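Local atomic coordinates of putative uncharacterized protein (Bacteroides vulgatus, PDB entry 4F7A), a protein that probably captures mucin O-glycans at the outer membrane as a SusD-like, TPR-like lipoprotein, handing them on for uptake. Residues A[439-442]-A[443-447]; A[419-422]-A[423-427]; A[23-26]-A[27-31]. One frame throughout, in Å; residues are numbered along the deposited sequence. Where two conformers were deposited one is given.

All three contacts are local, between residues about one turn apart: contacts 2 and 3 are made along a single helix, whereas contact 1 runs over the C-terminal end of its helix into the turn that follows. Contacts 1 and 2 are buried and belong to consecutive helices, 435-445 and 416-431, which pack together; K427 of contact 2 forms a salt bridge to E441 of contact 1. Contact 3, on helix 15-30, is partly buried and touches neither: its centre is about 29 Å from that of contact 1 and 33 Å from that of contact 2. Charge and aromatic stacking dominate contact 1, aliphatic packing and a threonine hydroxyl contact 2, while contact 3 pairs a glutamine-backbone bond with a lysine-glutamate bridge.

Contact 1 of 3, residues A[439-442]-A[443-447]; sequences WAEQ and RRTGY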
ATOM      1  N   TRP A 439       4.597   0.098   3.093  1.00 11.24           N
ATOM      2  CA  TRP A 439       4.967   0.932   4.207  1.00  8.40           C
ATOM      3  C   TRP A 439       4.101   0.647   5.440  1.00 11.46           C
ATOM      4  O   TRP A 439       4.606   0.626   6.539  1.00 12.55           O
ATOM      5  CB  TRP A 439       4.914   2.413   3.822  1.00 11.41           C
ATOM      6  CG  TRP A 439       5.452   3.331   4.933  1.00 10.02           C
ATOM      7  CD1 TRP A 439       6.504   3.075   5.751  1.00 10.79           C
ATOM      8  CD2 TRP A 439       4.976   4.650   5.284  1.00  9.93           C
ATOM      9  NE1 TRP A 439       6.700   4.130   6.632  1.00 11.20           N
ATOM     10  CE2 TRP A 439       5.771   5.107   6.359  1.00 11.88           C
ATOM     11  CE3 TRP A 439       3.931   5.470   4.812  1.00 10.18           C
ATOM     12  CZ2 TRP A 439       5.577   6.342   6.945  1.00 13.33           C
ATOM     13  CZ3 TRP A 439       3.730   6.687   5.403  1.00 13.52           C
ATOM     14  CH2 TRP A 439       4.553   7.121   6.465  1.00 12.48           C
ATOM     15  N   ALA A 440       2.796   0.456   5.253  1.00 10.57           N
ATOM     16  CA  ALA A 440       1.908   0.153   6.362  1.00 11.48           C
ATOM     17  C   ALA A 440       2.354  -1.117   7.050  1.00 11.47           C
ATOM     18  O   ALA A 440       2.465  -1.162   8.273  1.00 11.07           O
ATOM     19  CB  ALA A 440       0.477   0.019   5.883  1.00  9.92           C
ATOM     20  N   GLU A 441       2.645  -2.147   6.273  1.00  9.99           N
ATOM     21  CA  GLU A 441       3.070  -3.424   6.859  1.00 11.60           C
ATOM     22  C   GLU A 441       4.446  -3.372   7.502  1.00 11.86           C
ATOM     23  O   GLU A 441       4.714  -4.056   8.509  1.00 10.23           O
ATOM     24  CB  GLU A 441       2.958  -4.543   5.826  1.00 12.65           C
ATOM     25  CG  GLU A 441       1.524  -4.961   5.636  1.00 13.97           C
ATOM     26  CD  GLU A 441       0.988  -5.666   6.856  1.00 18.45           C
ATOM     27  OE1 GLU A 441       1.268  -6.891   6.964  1.00 16.56           O
ATOM     28  OE2 GLU A 441       0.301  -5.013   7.697  1.00 14.18           O
ATOM     29  N   GLN A 442       5.329  -2.561   6.959  1.00 10.10           N
ATOM     30  CA  GLN A 442       6.624  -2.367   7.593  1.00 12.13           C
ATOM     31  C   GLN A 442       6.506  -1.717   8.981  1.00 12.31           C
ATOM     32  O   GLN A 442       7.175  -2.121   9.940  1.00 11.24           O
ATOM     33  CB  GLN A 442       7.523  -1.548   6.683  1.00 11.93           C
ATOM     34  CG  GLN A 442       8.932  -1.358   7.217  1.00 12.74           C
ATOM     35  CD  GLN A 442       9.105  -0.133   8.093  1.00 17.19           C
ATOM     36  OE1 GLN A 442       8.295   0.793   8.064  1.00 13.87           O
ATOM     37  NE2 GLN A 442      10.190  -0.111   8.851  1.00 16.55           N
ATOM     38  N   ARG A 443       5.623  -0.727   9.080  1.00 12.61           N
ATOM     39  CA  ARG A 443       5.354  -0.077  10.358  1.00 10.96           C
ATOM     40  C   ARG A 443       4.650  -1.007  11.328  1.00 12.28           C
ATOM     41  O   ARG A 443       4.939  -0.985  12.519  1.00 12.70           O
ATOM     42  CB  ARG A 443       4.554   1.213  10.165  1.00  8.69           C
ATOM     43  CG  ARG A 443       5.379   2.293   9.451  1.00 11.78           C
ATOM     44  CD  ARG A 443       4.587   3.538   9.203  1.00 12.19           C
ATOM     45  NE  ARG A 443       3.688   3.349   8.058  1.00  9.90           N
ATOM     46  CZ  ARG A 443       2.448   3.830   7.974  1.00 11.57           C
ATOM     47  NH1 ARG A 443       1.929   4.540   8.975  1.00 11.85           N
ATOM     48  NH2 ARG A 443       1.726   3.591   6.888  1.00 13.30           N
ATOM     49  N   ARG A 444       3.754  -1.842  10.806  1.00 10.98           N
ATOM     50  CA  ARG A 444       2.952  -2.715  11.630  1.00 10.25           C
ATOM     51  C   ARG A 444       3.813  -3.845  12.204  1.00 13.44           C
ATOM     52  O   ARG A 444       3.743  -4.153  13.397  1.00 12.32           O
ATOM     53  CB  ARG A 444       1.790  -3.272  10.789  1.00 12.81           C
ATOM     54  CG  ARG A 444       0.593  -3.799  11.585  1.00 17.61           C
ATOM     55  CD  ARG A 444       0.487  -5.289  11.734  1.00 15.24           C
ATOM     56  NE  ARG A 444       0.489  -6.063  10.478  1.00 12.34           N
ATOM     57  CZ  ARG A 444       0.526  -7.400  10.447  1.00 12.62           C
ATOM     58  NH1 ARG A 444       0.539  -8.112  11.573  1.00 13.28           N
ATOM     59  NH2 ARG A 444       0.574  -8.033   9.296  1.00 14.24           N
ATOM     60  N   THR A 445       4.667  -4.427  11.369  1.00 12.01           N
ATOM     61  CA  THR A 445       5.387  -5.661  11.774  1.00 12.23           C
ATOM     62  C   THR A 445       6.872  -5.486  12.061  1.00 11.42           C
ATOM     63  O   THR A 445       7.510  -6.404  12.608  1.00 11.84           O
ATOM     64  CB  THR A 445       5.300  -6.713  10.664  1.00 11.96           C
ATOM     65  OG1 THR A 445       6.054  -6.271   9.525  1.00 10.48           O
ATOM     66  CG2 THR A 445       3.830  -6.967  10.244  1.00 12.57           C
ATOM     67  N   GLY A 446       7.457  -4.379  11.596  1.00 11.86           N
ATOM     68  CA  GLY A 446       8.911  -4.185  11.647  1.00 11.25           C
ATOM     69  C   GLY A 446       9.678  -4.797  10.482  1.00 12.12           C
ATOM     70  O   GLY A 446      10.922  -4.720  10.433  1.00 12.83           O
ATOM     71  N   TYR A 447       8.944  -5.383   9.532  1.00 11.70           N
ATOM     72  CA  TYR A 447       9.528  -6.102   8.414  1.00 10.89           C
ATOM     73  C   TYR A 447       9.051  -5.529   7.081  1.00 10.60           C
ATOM     74  O   TYR A 447       7.927  -5.047   6.969  1.00 10.22           O
ATOM     75  CB  TYR A 447       9.174  -7.581   8.486  1.00 11.03           C
ATOM     76  CG  TYR A 447       9.565  -8.245   9.807  1.00 13.69           C
ATOM     77  CD1 TYR A 447      10.852  -8.132  10.314  1.00 12.75           C
ATOM     78  CD2 TYR A 447       8.641  -8.986  10.540  1.00 10.88           C
ATOM     79  CE1 TYR A 447      11.222  -8.722  11.539  1.00 15.47           C
ATOM     80  CE2 TYR A 447       9.018  -9.626  11.742  1.00 11.87           C
ATOM     81  CZ  TYR A 447      10.306  -9.456  12.248  1.00 13.27           C
ATOM     82  OH  TYR A 447      10.669 -10.068  13.444  1.00 14.33           O
TER
HETATM   83  O   HOH W   1      12.122  -2.082   9.694  1.00 15.91           O
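W439 and R443, one helical turn apart, meet in a cation-pi stack. R443 CZ sits 3.7 Å from the centroid of the six-membered ring of W439 and almost on its normal, while R443 CD makes a CH-pi contact over the five-membered ring. The planes of indole and guanidinium are 32° apart, a tilted overlap. A bend at chi3 (-77°) turns the arginine back over the ring, where R443 NE also reaches W439 O at 3.3 Å, from above the carbonyl plane and opposite the face used by R443 N. Its NH1 donates to D130 O and R469 O, which hold the guanidinium from the far end.

The ionic pair is E441 with R444. The arginine grips side-on: R444 NH2 meets E441 OE1 at 2.7 Å, and R444 NE meets E441 OE2 at 3.0 Å. K427 and R210 add further salt bridges to the same carboxylate, so its negative charge is probably strongly stabilised.

Backbone and hydroxyl bonds close the helix. T445 OG1 donates to E441 O at 2.8 Å and accepts from Y447 N at 3.0 Å, an ST turn, while G446, at positive phi, sends its N to Q442 O. A water joins Q442 NE2 to G446 O.

Around this C-terminal end of helix 435-445, I424 of helix 416-431 packs on E441, T445 and Y447, R210 of helix 193-210 touches A440, and R444 NH1 bridges to E343 of helix 334-346.

Contact 2 of 3, residues A[419-422]-A[423-427]; sequences QLEK and IITQK
L420 and I424 lie side by side along one flank of the helix, pointing the same way, with L420 CD1 3.8 Å from I424 CG1. The leucine approaches with a single methyl branch: CG stands opposite the backbone N (chi1 -179°), and from there CD1 reaches the isoleucine.

On another flank, E421 and T425 pair through the main chain and a water. T425 OG1 donates to E421 O at 2.8 Å, from above the carbonyl plane, while T425 N reaches the same oxygen from its other face, also at 2.8 Å. Two donors thus hold this oxygen. The water gives one hydrogen bond to E421 OE2 at 2.8 Å and another to T425 OG1 at 2.9 Å, tying the extended glutamate to the hydroxyl one turn later.

Farther out, K422 carries its ammonium to T407 O, N409 O and T406 OG1, and Q426 binds Y379 OH and R278, so both polar ends are held from outside this turn.

Helix 416-431 lies among three others: L420 rests on L346 and E343 of helix 334-346, I423 meets Y360 of helix 356-371, and I424 packs against E441 and T445 of helix 435-445.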
ATOM      1  N   GLN A 419       9.959 -16.630  10.879  1.00 12.27           N
ATOM      2  CA  GLN A 419       8.996 -17.059   9.868  1.00 12.01           C
ATOM      3  C   GLN A 419       8.103 -15.910   9.436  1.00 11.51           C
ATOM      4  O   GLN A 419       7.843 -15.731   8.239  1.00 11.65           O
ATOM      5  CB  GLN A 419       8.124 -18.209  10.365  1.00 14.04           C
ATOM      6  CG  GLN A 419       8.841 -19.505  10.627  1.00 23.81           C
ATOM      7  CD  GLN A 419       7.868 -20.488  11.274  1.00 25.24           C
ATOM      8  OE1 GLN A 419       7.270 -20.208  12.311  1.00 28.24           O
ATOM      9  NE2 GLN A 419       7.658 -21.566  10.641  1.00 19.50           N
ATOM     10  N   LEU A 420       7.617 -15.135  10.395  1.00 11.56           N
ATOM     11  CA  LEU A 420       6.837 -13.963  10.068  1.00 10.74           C
ATOM     12  C   LEU A 420       7.686 -12.989   9.228  1.00 10.60           C
ATOM     13  O   LEU A 420       7.212 -12.441   8.257  1.00  9.76           O
ATOM     14  CB  LEU A 420       6.316 -13.262  11.308  1.00 13.91           C
ATOM     15  CG  LEU A 420       5.469 -12.021  11.072  1.00 12.67           C
ATOM     16  CD1 LEU A 420       4.236 -12.324  10.211  1.00 12.12           C
ATOM     17  CD2 LEU A 420       5.041 -11.369  12.453  1.00 15.53           C
ATOM     18  N   GLU A 421       8.942 -12.807   9.600  1.00 10.67           N
ATOM     19  CA  GLU A 421       9.828 -11.935   8.835  1.00 11.69           C
ATOM     20  C   GLU A 421       9.927 -12.360   7.378  1.00 11.77           C
ATOM     21  O   GLU A 421       9.849 -11.515   6.490  1.00  9.70           O
ATOM     22  CB  GLU A 421      11.212 -11.863   9.464  1.00 12.75           C
ATOM     23  CG  GLU A 421      12.156 -10.942   8.705  1.00 10.94           C
ATOM     24  CD  GLU A 421      13.565 -10.838   9.345  1.00 11.32           C
ATOM     25  OE1 GLU A 421      13.855 -11.562  10.344  1.00 14.48           O
ATOM     26  OE2 GLU A 421      14.382 -10.048   8.811  1.00 13.03           O
ATOM     27  N   LYS A 422      10.067 -13.659   7.130  1.00 10.75           N
ATOM     28  CA  LYS A 422      10.115 -14.183   5.750  1.00 10.84           C
ATOM     29  C   LYS A 422       8.816 -13.870   5.014  1.00 11.30           C
ATOM     30  O   LYS A 422       8.827 -13.381   3.890  1.00 11.06           O
ATOM     31  CB  LYS A 422      10.393 -15.692   5.743  1.00 10.71           C
ATOM     32  CG  LYS A 422      11.805 -16.075   6.266  1.00 12.47           C
ATOM     33  CD  LYS A 422      11.953 -17.582   6.314  1.00 13.39           C
ATOM     34  CE  LYS A 422      13.280 -18.021   6.869  1.00  9.59           C
ATOM     35  NZ  LYS A 422      14.433 -17.858   5.922  1.00 11.30           N
ATOM     36  N   ILE A 423       7.697 -14.129   5.672  1.00  9.81           N
ATOM     37  CA  ILE A 423       6.381 -13.886   5.081  1.00 10.48           C
ATOM     38  C   ILE A 423       6.238 -12.425   4.698  1.00 11.07           C
ATOM     39  O   ILE A 423       5.894 -12.114   3.567  1.00 10.76           O
ATOM     40  CB  ILE A 423       5.244 -14.312   6.051  1.00  9.51           C
ATOM     41  CG1 ILE A 423       5.192 -15.831   6.174  1.00 11.94           C
ATOM     42  CG2 ILE A 423       3.861 -13.746   5.587  1.00  8.73           C
ATOM     43  CD1 ILE A 423       4.339 -16.332   7.383  1.00  8.51           C
ATOM     44  N   ILE A 424       6.545 -11.526   5.632  1.00  9.79           N
ATOM     45  CA  ILE A 424       6.356 -10.095   5.361  1.00  9.88           C
ATOM     46  C   ILE A 424       7.383  -9.589   4.336  1.00  9.79           C
ATOM     47  O   ILE A 424       7.061  -8.761   3.509  1.00 11.01           O
ATOM     48  CB  ILE A 424       6.426  -9.244   6.648  1.00  9.41           C
ATOM     49  CG1 ILE A 424       5.378  -9.719   7.670  1.00 10.15           C
ATOM     50  CG2 ILE A 424       6.224  -7.779   6.325  1.00  9.36           C
ATOM     51  CD1 ILE A 424       3.955  -9.617   7.221  1.00  9.47           C
ATOM     52  N   THR A 425       8.622 -10.069   4.418  1.00  9.28           N
ATOM     53  CA  THR A 425       9.654  -9.631   3.466  1.00  9.35           C
ATOM     54  C   THR A 425       9.278 -10.046   2.045  1.00  9.70           C
ATOM     55  O   THR A 425       9.364  -9.242   1.103  1.00  7.48           O
ATOM     56  CB  THR A 425      11.047 -10.164   3.875  1.00  8.67           C
ATOM     57  OG1 THR A 425      11.393  -9.618   5.156  1.00 11.71           O
ATOM     58  CG2 THR A 425      12.140  -9.787   2.851  1.00 10.79           C
ATOM     59  N   GLN A 426       8.835 -11.295   1.886  1.00 10.86           N
ATOM     60  CA  GLN A 426       8.377 -11.759   0.576  1.00  9.44           C
ATOM     61  C   GLN A 426       7.095 -11.061   0.126  1.00  8.70           C
ATOM     62  O   GLN A 426       6.946 -10.741  -1.059  1.00 10.52           O
ATOM     63  CB  GLN A 426       8.222 -13.281   0.541  1.00 11.18           C
ATOM     64  CG  GLN A 426       9.550 -14.047   0.543  1.00 11.77           C
ATOM     65  CD  GLN A 426      10.402 -13.812  -0.718  1.00 11.55           C
ATOM     66  OE1 GLN A 426       9.879 -13.651  -1.821  1.00 10.50           O
ATOM     67  NE2 GLN A 426      11.717 -13.789  -0.543  1.00  9.42           N
ATOM     68  N   LYS A 427       6.209 -10.750   1.068  1.00  8.72           N
ATOM     69  CA  LYS A 427       5.012  -9.982   0.730  1.00 10.32           C
ATOM     70  C   LYS A 427       5.422  -8.601   0.221  1.00 10.07           C
ATOM     71  O   LYS A 427       4.824  -8.064  -0.715  1.00 10.84           O
ATOM     72  CB  LYS A 427       4.071  -9.867   1.923  1.00  9.50           C
ATOM     73  CG  LYS A 427       2.709  -9.227   1.616  1.00 11.95           C
ATOM     74  CD  LYS A 427       1.707  -9.355   2.767  1.00 11.10           C
ATOM     75  CE  LYS A 427       2.090  -8.545   3.975  1.00 10.25           C
ATOM     76  NZ  LYS A 427       0.996  -8.505   4.963  1.00 13.17           N
TER
HETATM   77  O   HOH W   2      13.345  -8.348   6.894  1.00 10.77           O

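Contact 3 of 3, residues A[23-26]-A[27-31]; sequences TNFE and TIQKG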
ATOM      1  N   THR A  23     -20.354   7.493 -13.765  0.50 26.33           N
ATOM      2  CA  THR A  23     -19.297   8.505 -13.675  0.50 25.89           C
ATOM      3  C   THR A  23     -18.650   8.561 -12.289  0.50 25.14           C
ATOM      4  O   THR A  23     -17.429   8.739 -12.171  0.50 23.59           O
ATOM      5  CB  THR A  23     -19.817   9.926 -14.036  0.50 28.51           C
ATOM      6  OG1 THR A  23     -20.254   9.948 -15.407  0.50 30.71           O
ATOM      7  CG2 THR A  23     -18.717  10.974 -13.822  0.50 29.07           C
ATOM      8  N   ASN A  24     -19.456   8.413 -11.235  1.00 21.36           N
ATOM      9  CA  ASN A  24     -18.910   8.381  -9.877  1.00 18.85           C
ATOM     10  C   ASN A  24     -17.870   7.265  -9.716  1.00 15.47           C
ATOM     11  O   ASN A  24     -16.835   7.456  -9.085  1.00 15.22           O
ATOM     12  CB  ASN A  24     -20.019   8.177  -8.807  1.00 17.01           C
ATOM     13  CG  ASN A  24     -20.960   9.372  -8.677  1.00 20.37           C
ATOM     14  OD1 ASN A  24     -20.585  10.512  -8.934  1.00 19.92           O
ATOM     15  ND2 ASN A  24     -22.196   9.103  -8.285  1.00 20.37           N
ATOM     16  N   PHE A  25     -18.152   6.106 -10.286  1.00 14.22           N
ATOM     17  CA  PHE A  25     -17.248   4.979 -10.212  1.00 14.47           C
ATOM     18  C   PHE A  25     -15.920   5.245 -10.904  1.00 16.69           C
ATOM     19  O   PHE A  25     -14.891   4.752 -10.462  1.00 16.31           O
ATOM     20  CB  PHE A  25     -17.897   3.732 -10.787  1.00 15.46           C
ATOM     21  CG  PHE A  25     -18.866   3.095  -9.836  1.00 14.31           C
ATOM     22  CD1 PHE A  25     -18.404   2.266  -8.827  1.00 18.59           C
ATOM     23  CD2 PHE A  25     -20.202   3.369  -9.919  1.00 18.30           C
ATOM     24  CE1 PHE A  25     -19.295   1.697  -7.919  1.00 19.60           C
ATOM     25  CE2 PHE A  25     -21.099   2.829  -9.017  1.00 18.16           C
ATOM     26  CZ  PHE A  25     -20.634   1.968  -8.025  1.00 14.93           C
ATOM     27  N   GLU A  26     -15.963   6.030 -11.968  1.00 15.96           N
ATOM     28  CA  GLU A  26     -14.772   6.388 -12.704  1.00 17.05           C
ATOM     29  C   GLU A  26     -13.860   7.283 -11.855  1.00 18.16           C
ATOM     30  O   GLU A  26     -12.649   7.072 -11.781  1.00 14.59           O
ATOM     31  CB  GLU A  26     -15.155   7.099 -13.993  1.00 17.21           C
ATOM     32  CG  GLU A  26     -13.952   7.576 -14.758  1.00 23.97           C
ATOM     33  CD  GLU A  26     -14.291   8.320 -16.062  1.00 26.18           C
ATOM     34  OE1 GLU A  26     -15.477   8.395 -16.441  1.00 28.28           O
ATOM     35  OE2 GLU A  26     -13.340   8.832 -16.686  1.00 29.84           O
ATOM     36  N   THR A  27     -14.438   8.308 -11.235  1.00 15.88           N
ATOM     37  CA  THR A  27     -13.671   9.198 -10.360  1.00 15.42           C
ATOM     38  C   THR A  27     -13.065   8.451  -9.160  1.00 16.21           C
ATOM     39  O   THR A  27     -11.897   8.647  -8.806  1.00 13.95           O
ATOM     40  CB  THR A  27     -14.546  10.344  -9.886  1.00 17.10           C
ATOM     41  OG1 THR A  27     -14.974  11.079 -11.027  1.00 19.13           O
ATOM     42  CG2 THR A  27     -13.807  11.283  -8.903  1.00 16.43           C
ATOM     43  N   ILE A  28     -13.859   7.584  -8.539  1.00 16.66           N
ATOM     44  CA  ILE A  28     -13.380   6.855  -7.360  1.00 15.15           C
ATOM     45  C   ILE A  28     -12.207   5.944  -7.735  1.00 14.46           C
ATOM     46  O   ILE A  28     -11.184   5.941  -7.059  1.00 14.84           O
ATOM     47  CB  ILE A  28     -14.497   6.010  -6.706  1.00 14.89           C
ATOM     48  CG1 ILE A  28     -15.603   6.916  -6.148  1.00 20.52           C
ATOM     49  CG2 ILE A  28     -13.919   5.146  -5.556  1.00 14.64           C
ATOM     50  CD1 ILE A  28     -16.961   6.193  -5.929  1.00 19.26           C
ATOM     51  N   GLN A  29     -12.378   5.152  -8.794  1.00 12.91           N
ATOM     52  CA  GLN A  29     -11.336   4.209  -9.195  1.00 14.72           C
ATOM     53  C   GLN A  29     -10.038   4.907  -9.672  1.00 16.24           C
ATOM     54  O   GLN A  29      -8.928   4.433  -9.411  1.00 16.89           O
ATOM     55  CB  GLN A  29     -11.884   3.201 -10.206  1.00 14.15           C
ATOM     56  CG  GLN A  29     -12.734   2.148  -9.474  1.00 14.93           C
ATOM     57  CD  GLN A  29     -13.542   1.275 -10.386  1.00 19.65           C
ATOM     58  OE1 GLN A  29     -13.212   0.088 -10.602  1.00 17.64           O
ATOM     59  NE2 GLN A  29     -14.596   1.853 -10.973  1.00 16.84           N
ATOM     60  N   LYS A  30     -10.173   6.063 -10.309  1.00 14.55           N
ATOM     61  CA  LYS A  30      -8.999   6.857 -10.690  1.00 14.91           C
ATOM     62  C   LYS A  30      -8.334   7.528  -9.495  1.00 15.99           C
ATOM     63  O   LYS A  30      -7.197   7.967  -9.589  1.00 16.65           O
ATOM     64  CB  LYS A  30      -9.384   7.936 -11.697  1.00 14.53           C
ATOM     65  CG  LYS A  30      -9.780   7.362 -13.042  1.00 16.10           C
ATOM     66  CD  LYS A  30     -10.031   8.472 -14.065  1.00 19.33           C
ATOM     67  CE  LYS A  30     -10.291   7.884 -15.454  1.00 24.87           C
ATOM     68  NZ  LYS A  30     -10.711   8.889 -16.472  1.00 21.03           N
ATOM     69  N   GLY A  31      -9.049   7.607  -8.383  1.00 14.93           N
ATOM     70  CA  GLY A  31      -8.622   8.402  -7.243  1.00 15.54           C
ATOM     71  C   GLY A  31      -7.981   7.616  -6.107  1.00 15.67           C
ATOM     72  O   GLY A  31      -7.587   8.209  -5.113  1.00 18.25           O
TER
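K30 lies along E26 one turn earlier, the two side chains pointing the same way. Starting at the root of the lysine, K30 CB is 3.4 Å from E26 O and K30 CG is nearer still, at 3.1 Å, so the aliphatic chain sets out over the carbonyl that accepts from K30 N. CD continues past this oxygen toward E26 CG. K30 CE then lies 3.7 Å from E26 CG and 3.4 Å from E26 OE2. At the tip, K30 NZ closes a salt bridge to E26 OE2 at 2.6 Å, approaching the anti lone pair, the one turned away from the other carboxylate oxygen. Both chains are extended beyond CG, which brings the charged ends level. K246 O supplies NZ with a second acceptor.

Beside this pair, Q29 turns its amide back on F25. Q29 NE2 donates to F25 O at 3.0 Å, nearly straight (169°), from well above the carbonyl plane, whereas Q29 N binds that oxygen from the opposite face. I185 O takes another bond from NE2, and M187 N donates to OE1, fixing which way round the amide sits.

F25 meets F113 edge-to-face and packs with I28 against L120 of helix 111-132, while N24 and T27 face helix 84-104. The i to i+4 Glu-Lys salt bridge is a classic helix-surface motif, placed here on the first modelled helix, 15-30, which packs against helices 84-104 and 111-132 of the SusD-like, largely helical fold.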